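Local coordinates for phosphoserine aminotransferase (Bacillus alcalophilus, PDB 1W23), which catalyses the reversible, pyridoxal-phosphate-dependent conversion of 3-phosphohydroxypyruvate to phosphoserine in serine biosynthesis, and also forms phosphohydroxythreonine, at residues P64-I69 against I207-L212; Y96-S101 against N125-I130. One frame throughout, in Å; residues are numbered along the deposited sequence.

Contact 1 (P64-I69 against I207-L212); sequences PNDYQI and IVKKDL
Two donors grip the carbonyl oxygen of D66: the backbone N of K210 reaches D66 O at 3.0 Å, almost straight (171° at the hydrogen) and in the carbonyl plane, and a water held by the N-H of D211 gives the second bond. From there the chains run as antiparallel strands. Q68 and V208 are the hydrogen-bonded pair, with Q68 N to V208 O and V208 N to Q68 O both 2.9 Å, and the non-hydrogen-bonded pairs Y67–K209 and I69–I207 lie either side of it. On the face that carries Y67, CB of K209 sits over the tyrosine ring, 4.1 Å from the ring centroid, in a CH-pi contact, while CG2 of I207 comes within 4.0 Å of Y67 CD2. The phenol OH is bonded to the carbonyl of F187, and a water links it to the K209 amine. That lysine leaves its backbone with CG anti to N, stays extended to CE and turns at its last torsion (95°), which brings NZ to 3.2 Å from D66 OD2. NZ meets the carboxylate on the syn side, 34° out of its plane. Another water donates to the same OD2. On the side of Q68, the aliphatic part of K210, just past the strand end, crosses it at about a right angle, K210 CG lying 3.9 Å from Q68 CB. Strand 67-72 is one of the two outermost within this chain of the large mixed sheet of fold type I PLP enzymes, and 204-209 is the strand antiparallel to its neighbours. Two backbone bonds thus join the Q68–V208 pair and K210 N to D66 O extends the link into the turn, while the D66–K209 ion pair lies at the exposed end, where solvent would probably screen it.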
ATOM      1  N   PRO A  64      -2.350 -25.713  -0.085  1.00 12.99           N
ATOM      2  CA  PRO A  64      -2.081 -26.690   0.989  1.00 13.95           C
ATOM      3  C   PRO A  64      -1.703 -26.028   2.312  1.00 13.75           C
ATOM      4  O   PRO A  64      -1.268 -24.894   2.408  1.00 13.62           O
ATOM      5  CB  PRO A  64      -0.906 -27.492   0.444  1.00 14.41           C
ATOM      6  CG  PRO A  64      -0.914 -27.282  -1.040  1.00 16.10           C
ATOM      7  CD  PRO A  64      -1.404 -25.882  -1.208  1.00 13.63           C
ATOM      8  N   ASN A  65      -1.854 -26.816   3.384  1.00 14.77           N
ATOM      9  CA  ASN A  65      -1.691 -26.352   4.764  1.00 16.39           C
ATOM     10  C   ASN A  65      -0.276 -25.978   5.148  1.00 15.17           C
ATOM     11  O   ASN A  65      -0.079 -25.279   6.146  1.00 18.34           O
ATOM     12  CB  ASN A  65      -2.183 -27.458   5.748  1.00 26.45           C
ATOM     13  CG  ASN A  65      -3.645 -27.266   6.019  1.00 43.62           C
ATOM     14  OD1 ASN A  65      -4.213 -26.281   5.510  1.00 57.53           O
ATOM     15  ND2 ASN A  65      -4.182 -28.202   6.791  1.00 67.15           N
ATOM     16  N   ASP A  66       0.713 -26.399   4.319  1.00 14.22           N
ATOM     17  CA  ASP A  66       2.113 -26.037   4.570  1.00 14.61           C
ATOM     18  C   ASP A  66       2.522 -24.777   3.815  1.00 13.23           C
ATOM     19  O   ASP A  66       3.689 -24.424   3.808  1.00 14.46           O
ATOM     20  CB  ASP A  66       3.025 -27.231   4.283  1.00 15.52           C
ATOM     21  CG  ASP A  66       3.004 -27.759   2.886  1.00 16.64           C
ATOM     22  OD1 ASP A  66       2.009 -27.706   2.160  1.00 17.14           O
ATOM     23  OD2 ASP A  66       4.005 -28.314   2.416  1.00 31.73           O
ATOM     24  N   TYR A  67       1.548 -24.052   3.252  1.00 12.36           N
ATOM     25  CA  TYR A  67       1.762 -22.712   2.655  1.00 12.30           C
ATOM     26  C   TYR A  67       1.036 -21.682   3.495  1.00 12.43           C
ATOM     27  O   TYR A  67      -0.019 -21.985   4.086  1.00 14.68           O
ATOM     28  CB  TYR A  67       1.216 -22.626   1.220  1.00 12.37           C
ATOM     29  CG  TYR A  67       1.961 -23.430   0.210  1.00 11.51           C
ATOM     30  CD1 TYR A  67       1.934 -24.824   0.189  1.00 13.94           C
ATOM     31  CD2 TYR A  67       2.711 -22.812  -0.781  1.00 12.11           C
ATOM     32  CE1 TYR A  67       2.629 -25.544  -0.769  1.00 13.99           C
ATOM     33  CE2 TYR A  67       3.394 -23.523  -1.732  1.00 12.07           C
ATOM     34  CZ  TYR A  67       3.352 -24.896  -1.725  1.00 11.81           C
ATOM     35  OH  TYR A  67       4.041 -25.657  -2.644  1.00 13.55           O
ATOM     36  N   GLN A  68       1.621 -20.475   3.538  1.00 12.77           N
ATOM     37  CA  GLN A  68       0.992 -19.317   4.220  1.00 13.89           C
ATOM     38  C   GLN A  68       0.716 -18.250   3.161  1.00 12.03           C
ATOM     39  O   GLN A  68       1.428 -18.119   2.158  1.00 12.94           O
ATOM     40  CB  GLN A  68       1.829 -18.783   5.332  1.00 16.10           C
ATOM     41  CG  GLN A  68       1.066 -17.717   6.197  1.00 17.12           C
ATOM     42  CD  GLN A  68       1.765 -17.380   7.465  1.00 16.44           C
ATOM     43  OE1 GLN A  68       1.822 -16.184   7.900  1.00 17.17           O
ATOM     44  NE2 GLN A  68       2.317 -18.409   8.071  1.00 16.19           N
ATOM     45  N   ILE A  69      -0.324 -17.475   3.403  1.00 12.24           N
ATOM     46  CA  ILE A  69      -0.756 -16.379   2.559  1.00 11.47           C
ATOM     47  C   ILE A  69      -0.329 -15.072   3.217  1.00 10.97           C
ATOM     48  O   ILE A  69      -0.771 -14.827   4.348  1.00 13.27           O
ATOM     49  CB  ILE A  69      -2.273 -16.446   2.362  1.00 11.87           C
ATOM     50  CG1 ILE A  69      -2.683 -17.772   1.688  1.00 13.75           C
ATOM     51  CG2 ILE A  69      -2.787 -15.252   1.562  1.00 13.32           C
ATOM     52  CD1 ILE A  69      -4.148 -18.103   1.921  1.00 17.38           C
ATOM     53  N   ILE A 207       1.921 -16.123  -1.786  1.00 10.15           N
ATOM     54  CA  ILE A 207       1.647 -17.471  -1.280  1.00 10.42           C
ATOM     55  C   ILE A 207       2.971 -18.195  -1.196  1.00 11.01           C
ATOM     56  O   ILE A 207       3.634 -18.330  -2.215  1.00 11.75           O
ATOM     57  CB  ILE A 207       0.629 -18.191  -2.176  1.00 11.07           C
ATOM     58  CG1 ILE A 207      -0.696 -17.453  -2.330  1.00 12.30           C
ATOM     59  CG2 ILE A 207       0.436 -19.601  -1.665  1.00 12.89           C
ATOM     60  CD1 ILE A 207      -1.497 -17.845  -3.550  1.00 14.74           C
ATOM     61  N   VAL A 208       3.382 -18.589   0.000  1.00 11.77           N
ATOM     62  CA  VAL A 208       4.726 -19.052   0.247  1.00 12.91           C
ATOM     63  C   VAL A 208       4.719 -20.411   0.940  1.00 12.26           C
ATOM     64  O   VAL A 208       3.956 -20.651   1.886  1.00 13.37           O
ATOM     65  CB  VAL A 208       5.531 -18.133   1.223  0.65 15.81           C
ATOM     66  CG1 VAL A 208       5.710 -16.758   0.661  0.65 19.10           C
ATOM     67  CG2 VAL A 208       4.900 -17.998   2.614  0.65 20.40           C
ATOM     68  N   LYS A 209       5.566 -21.311   0.486  1.00 12.34           N
ATOM     69  CA  LYS A 209       5.800 -22.570   1.189  1.00 12.35           C
ATOM     70  C   LYS A 209       6.562 -22.205   2.461  1.00 13.02           C
ATOM     71  O   LYS A 209       7.669 -21.672   2.406  1.00 13.82           O
ATOM     72  CB  LYS A 209       6.578 -23.535   0.302  1.00 14.26           C
ATOM     73  CG  LYS A 209       6.627 -24.951   0.872  1.00 20.42           C
ATOM     74  CD  LYS A 209       7.144 -25.913  -0.216  1.00 25.19           C
ATOM     75  CE  LYS A 209       7.240 -27.364   0.309  1.00 40.85           C
ATOM     76  NZ  LYS A 209       5.958 -28.026  -0.082  1.00 58.30           N
ATOM     77  N   LYS A 210       5.943 -22.428   3.637  1.00 13.22           N
ATOM     78  CA  LYS A 210       6.437 -21.834   4.865  1.00 15.37           C
ATOM     79  C   LYS A 210       7.882 -22.184   5.147  1.00 17.48           C
ATOM     80  O   LYS A 210       8.660 -21.294   5.526  1.00 18.78           O
ATOM     81  CB  LYS A 210       5.561 -22.296   6.041  1.00 18.44           C
ATOM     82  CG  LYS A 210       4.128 -21.916   5.881  1.00 26.84           C
ATOM     83  CD  LYS A 210       3.318 -22.235   7.109  1.00 36.47           C
ATOM     84  CE  LYS A 210       1.984 -22.956   7.003  1.00 32.87           C
ATOM     85  NZ  LYS A 210       1.393 -22.897   8.398  1.00 47.56           N
ATOM     86  N   ASP A 211       8.245 -23.436   4.941  1.00 19.37           N
ATOM     87  CA  ASP A 211       9.586 -23.823   5.378  1.00 23.16           C
ATOM     88  C   ASP A 211      10.666 -23.342   4.422  1.00 21.73           C
ATOM     89  O   ASP A 211      11.851 -23.480   4.785  1.00 30.51           O
ATOM     90  CB  ASP A 211       9.681 -25.355   5.619  1.00 30.00           C
ATOM     91  CG  ASP A 211       9.398 -26.204   4.392  1.00 36.12           C
ATOM     92  OD1 ASP A 211       9.140 -25.729   3.248  1.00 43.11           O
ATOM     93  OD2 ASP A 211       9.404 -27.484   4.547  1.00 57.02           O
ATOM     94  N   LEU A 212      10.354 -22.774   3.271  1.00 18.95           N
ATOM     95  CA  LEU A 212      11.323 -22.199   2.368  1.00 20.57           C
ATOM     96  C   LEU A 212      11.753 -20.825   2.851  1.00 19.48           C
ATOM     97  O   LEU A 212      12.869 -20.492   2.542  1.00 20.83           O
ATOM     98  CB  LEU A 212      10.753 -22.025   0.964  0.50 24.23           C
ATOM     99  CG  LEU A 212      10.538 -23.429   0.400  0.50 24.01           C
ATOM    100  CD1 LEU A 212      10.009 -23.340  -1.019  0.50 32.75           C
ATOM    101  CD2 LEU A 212      11.840 -24.227   0.498  0.50 35.25           C
TER
HETATM  102  O   HOH W   1       6.224 -25.565   4.683  1.00 19.74           O
HETATM  103  O   HOH W   2       6.488 -27.856   3.447  1.00 25.97           O
HETATM  104  O   HOH W   3       6.110 -27.855  -3.353  1.00 47.59           O

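Contact 2 (Y96-S101 against N125-I130); sequences YVLTGS and NSYQSI
Y127 lays its side chain against the turn at L98–G100, and the contact can be followed outward along it. The residue has a left-handed backbone conformation with its CB directed at the turn, and CG, anti to the carbonyl carbon (chi1 -65°), starts the ring across T99 and G100. CB touches the carbonyl oxygen of T99. CG and CD1 rest on G100 CA, while Y127 CD2 meets the carbonyl carbon of T99 at 3.3 Å. One face of the ring lies over that glycine: G100 CA is 3.6 Å from the ring centroid and only 8° off the normal, a CH-pi contact, with G100 N over the same face nearer the rim. CE1 also lies against G100 CA. At the ring edge, near the plane, Y127 CE2 is 3.4 Å from L98 O. CZ comes near G100 N and O. At the tip, Y127 OH passes 3.7 Å from L98 CB and is hydrogen-bonded to E104 of helix 101-111. The ring of Y154 also meets Y127, the planes at about 60°. Further along the loop, CD1 of I130 touches T99 CG2 at 3.9 Å. A water lies 2.7 Å from T99 O and 3.2 Å from S129 O, while T99 OG1 is bonded to N151. No direct hydrogen bond joins the two segments, so the aromatic face does most of the joining. G100 is the N-cap of helix 101-111, whose W102 binds the cofactor: this is the strand-to-helix turn at the C-terminal end of a parallel strand, where fold type I aminotransferases build their PLP site.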
ATOM      1  N   TYR A  96      16.028 -17.261 -14.442  1.00 10.57           N
ATOM      2  CA  TYR A  96      14.801 -16.611 -14.947  1.00 10.64           C
ATOM      3  C   TYR A  96      14.450 -17.142 -16.314  1.00 10.31           C
ATOM      4  O   TYR A  96      15.305 -17.303 -17.187  1.00 11.08           O
ATOM      5  CB  TYR A  96      15.040 -15.047 -15.072  1.00 11.13           C
ATOM      6  CG  TYR A  96      14.961 -14.438 -13.663  1.00 10.49           C
ATOM      7  CD1 TYR A  96      16.043 -14.574 -12.799  1.00 10.80           C
ATOM      8  CD2 TYR A  96      13.834 -13.795 -13.180  1.00 10.84           C
ATOM      9  CE1 TYR A  96      16.011 -14.057 -11.523  1.00 10.99           C
ATOM     10  CE2 TYR A  96      13.759 -13.289 -11.866  1.00 10.45           C
ATOM     11  CZ  TYR A  96      14.848 -13.411 -11.050  1.00 10.22           C
ATOM     12  OH  TYR A  96      14.823 -12.987  -9.741  1.00 11.49           O
ATOM     13  N   VAL A  97      13.148 -17.327 -16.554  1.00 10.08           N
ATOM     14  CA  VAL A  97      12.604 -17.585 -17.869  1.00 10.24           C
ATOM     15  C   VAL A  97      12.019 -16.269 -18.366  1.00 10.03           C
ATOM     16  O   VAL A  97      11.104 -15.702 -17.737  1.00  9.95           O
ATOM     17  CB  VAL A  97      11.552 -18.692 -17.896  1.00 10.28           C
ATOM     18  CG1 VAL A  97      11.026 -18.946 -19.319  1.00 11.46           C
ATOM     19  CG2 VAL A  97      12.073 -19.992 -17.303  1.00 11.49           C
ATOM     20  N   LEU A  98      12.533 -15.750 -19.481  1.00 10.20           N
ATOM     21  CA  LEU A  98      12.084 -14.481 -20.006  1.00 10.56           C
ATOM     22  C   LEU A  98      10.965 -14.658 -21.044  1.00  9.99           C
ATOM     23  O   LEU A  98      11.211 -15.226 -22.118  1.00 10.58           O
ATOM     24  CB  LEU A  98      13.214 -13.703 -20.650  1.00 10.90           C
ATOM     25  CG  LEU A  98      14.393 -13.334 -19.696  1.00 11.71           C
ATOM     26  CD1 LEU A  98      15.447 -12.520 -20.449  1.00 13.12           C
ATOM     27  CD2 LEU A  98      13.894 -12.574 -18.470  1.00 13.19           C
ATOM     28  N   THR A  99       9.747 -14.196 -20.705  1.00  9.55           N
ATOM     29  CA  THR A  99       8.621 -14.271 -21.606  1.00  9.75           C
ATOM     30  C   THR A  99       7.955 -12.926 -21.822  1.00  9.76           C
ATOM     31  O   THR A  99       6.916 -12.839 -22.487  1.00 10.44           O
ATOM     32  CB  THR A  99       7.594 -15.330 -21.186  1.00  9.97           C
ATOM     33  OG1 THR A  99       7.316 -15.221 -19.756  1.00  9.88           O
ATOM     34  CG2 THR A  99       8.114 -16.746 -21.413  1.00 10.96           C
ATOM     35  N   GLY A 100       8.522 -11.833 -21.312  1.00 10.19           N
ATOM     36  CA  GLY A 100       8.057 -10.492 -21.596  1.00 10.17           C
ATOM     37  C   GLY A 100       8.830  -9.472 -20.814  1.00  9.89           C
ATOM     38  O   GLY A 100       9.875  -9.757 -20.213  1.00 10.24           O
ATOM     39  N   SER A 101       8.335  -8.249 -20.819  1.00 10.15           N
ATOM     40  CA  SER A 101       8.966  -7.132 -20.150  1.00 10.97           C
ATOM     41  C   SER A 101       8.944  -7.300 -18.638  1.00  9.63           C
ATOM     42  O   SER A 101       9.926  -6.980 -17.944  1.00 10.51           O
ATOM     43  CB  SER A 101       8.213  -5.790 -20.577  1.00 15.52           C
ATOM     44  OG  SER A 101       8.611  -4.742 -19.702  1.00 20.42           O
ATOM     45  N   ASN A 125      12.481 -13.109 -30.567  1.00 19.57           N
ATOM     46  CA  ASN A 125      11.312 -13.110 -31.427  1.00 19.60           C
ATOM     47  C   ASN A 125      10.194 -12.249 -30.875  1.00 16.50           C
ATOM     48  O   ASN A 125       9.030 -12.433 -31.232  1.00 22.06           O
ATOM     49  CB  ASN A 125      10.844 -14.566 -31.524  1.00 24.63           C
ATOM     50  CG  ASN A 125      10.166 -14.823 -32.826  1.00 33.90           C
ATOM     51  OD1 ASN A 125       9.125 -15.507 -32.767  1.00 32.51           O
ATOM     52  ND2 ASN A 125      10.793 -14.302 -33.858  1.00 51.13           N
ATOM     53  N   SER A 126      10.542 -11.258 -30.078  1.00 16.23           N
ATOM     54  CA  SER A 126       9.596 -10.301 -29.553  1.00 14.68           C
ATOM     55  C   SER A 126       8.521 -10.959 -28.724  1.00 13.16           C
ATOM     56  O   SER A 126       7.373 -10.497 -28.713  1.00 13.49           O
ATOM     57  CB  SER A 126       8.954  -9.397 -30.657  1.00 18.83           C
ATOM     58  OG  SER A 126      10.043  -8.709 -31.336  1.00 30.64           O
ATOM     59  N   TYR A 127       8.872 -12.001 -28.005  1.00 11.95           N
ATOM     60  CA  TYR A 127       7.972 -12.535 -26.973  1.00 12.20           C
ATOM     61  C   TYR A 127       6.592 -12.911 -27.532  1.00 11.82           C
ATOM     62  O   TYR A 127       5.554 -12.555 -26.975  1.00 15.68           O
ATOM     63  CB  TYR A 127       7.882 -11.560 -25.811  1.00 12.10           C
ATOM     64  CG  TYR A 127       9.166 -11.332 -25.028  1.00 11.16           C
ATOM     65  CD1 TYR A 127       9.674 -10.049 -24.814  1.00 11.75           C
ATOM     66  CD2 TYR A 127       9.857 -12.395 -24.454  1.00 11.65           C
ATOM     67  CE1 TYR A 127      10.825  -9.814 -24.089  1.00 11.91           C
ATOM     68  CE2 TYR A 127      11.000 -12.176 -23.678  1.00 11.42           C
ATOM     69  CZ  TYR A 127      11.486 -10.878 -23.502  1.00 11.56           C
ATOM     70  OH  TYR A 127      12.613 -10.731 -22.736  1.00 12.51           O
ATOM     71  N   GLN A 128       6.606 -13.664 -28.637  1.00 12.26           N
ATOM     72  CA  GLN A 128       5.348 -14.138 -29.229  1.00 12.30           C
ATOM     73  C   GLN A 128       4.879 -15.433 -28.623  1.00 12.21           C
ATOM     74  O   GLN A 128       3.759 -15.882 -28.920  1.00 12.58           O
ATOM     75  CB  GLN A 128       5.498 -14.333 -30.738  1.00 14.12           C
ATOM     76  CG  GLN A 128       5.757 -13.048 -31.481  1.00 14.47           C
ATOM     77  CD  GLN A 128       6.035 -13.271 -32.960  1.00 18.50           C
ATOM     78  OE1 GLN A 128       5.184 -13.797 -33.666  1.00 29.50           O
ATOM     79  NE2 GLN A 128       7.156 -12.822 -33.444  1.00 26.88           N
ATOM     80  N   SER A 129       5.670 -16.117 -27.808  1.00 12.62           N
ATOM     81  CA  SER A 129       5.345 -17.448 -27.293  1.00 12.09           C
ATOM     82  C   SER A 129       6.038 -17.724 -25.967  1.00 11.62           C
ATOM     83  O   SER A 129       6.981 -17.071 -25.550  1.00 13.51           O
ATOM     84  CB  SER A 129       5.764 -18.517 -28.302  1.00 14.75           C
ATOM     85  OG  SER A 129       7.157 -18.635 -28.433  1.00 16.33           O
ATOM     86  N   ILE A 130       5.545 -18.793 -25.336  1.00 11.65           N
ATOM     87  CA  ILE A 130       6.235 -19.377 -24.178  1.00 11.57           C
ATOM     88  C   ILE A 130       7.212 -20.407 -24.665  1.00 12.58           C
ATOM     89  O   ILE A 130       6.825 -21.256 -25.507  1.00 13.76           O
ATOM     90  CB  ILE A 130       5.194 -20.012 -23.248  1.00 11.37           C
ATOM     91  CG1 ILE A 130       4.027 -19.056 -22.880  1.00 11.24           C
ATOM     92  CG2 ILE A 130       5.837 -20.620 -22.001  1.00 12.76           C
ATOM     93  CD1 ILE A 130       4.460 -17.739 -22.268  1.00 11.51           C
TER
HETATM   94  O   HOH W   4       5.841 -14.343 -24.461  1.00 12.49           O

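In the fold
From the N terminus, the chain leaves helix 44-61, passes through 64-69 into the edge strand 67-72, and is met again at 207-212, the end of strand 204-209 and the start of the next helix, where contact 1 closes a loop with 137 residues between its segments. Nested inside it, contact 2 closes a much shorter loop of 23 intervening residues, which holds helix 101-111 and strand 115-121. Both reach the same mixed sheet but toward different borders: contact 1 pairs strands 67-72 and 204-209 at one edge, whereas contact 2 fastens the 125-130 loop to the end of strand 93-98, neighbour of the other outermost strand. Their centres are 28 Å apart and they do not touch.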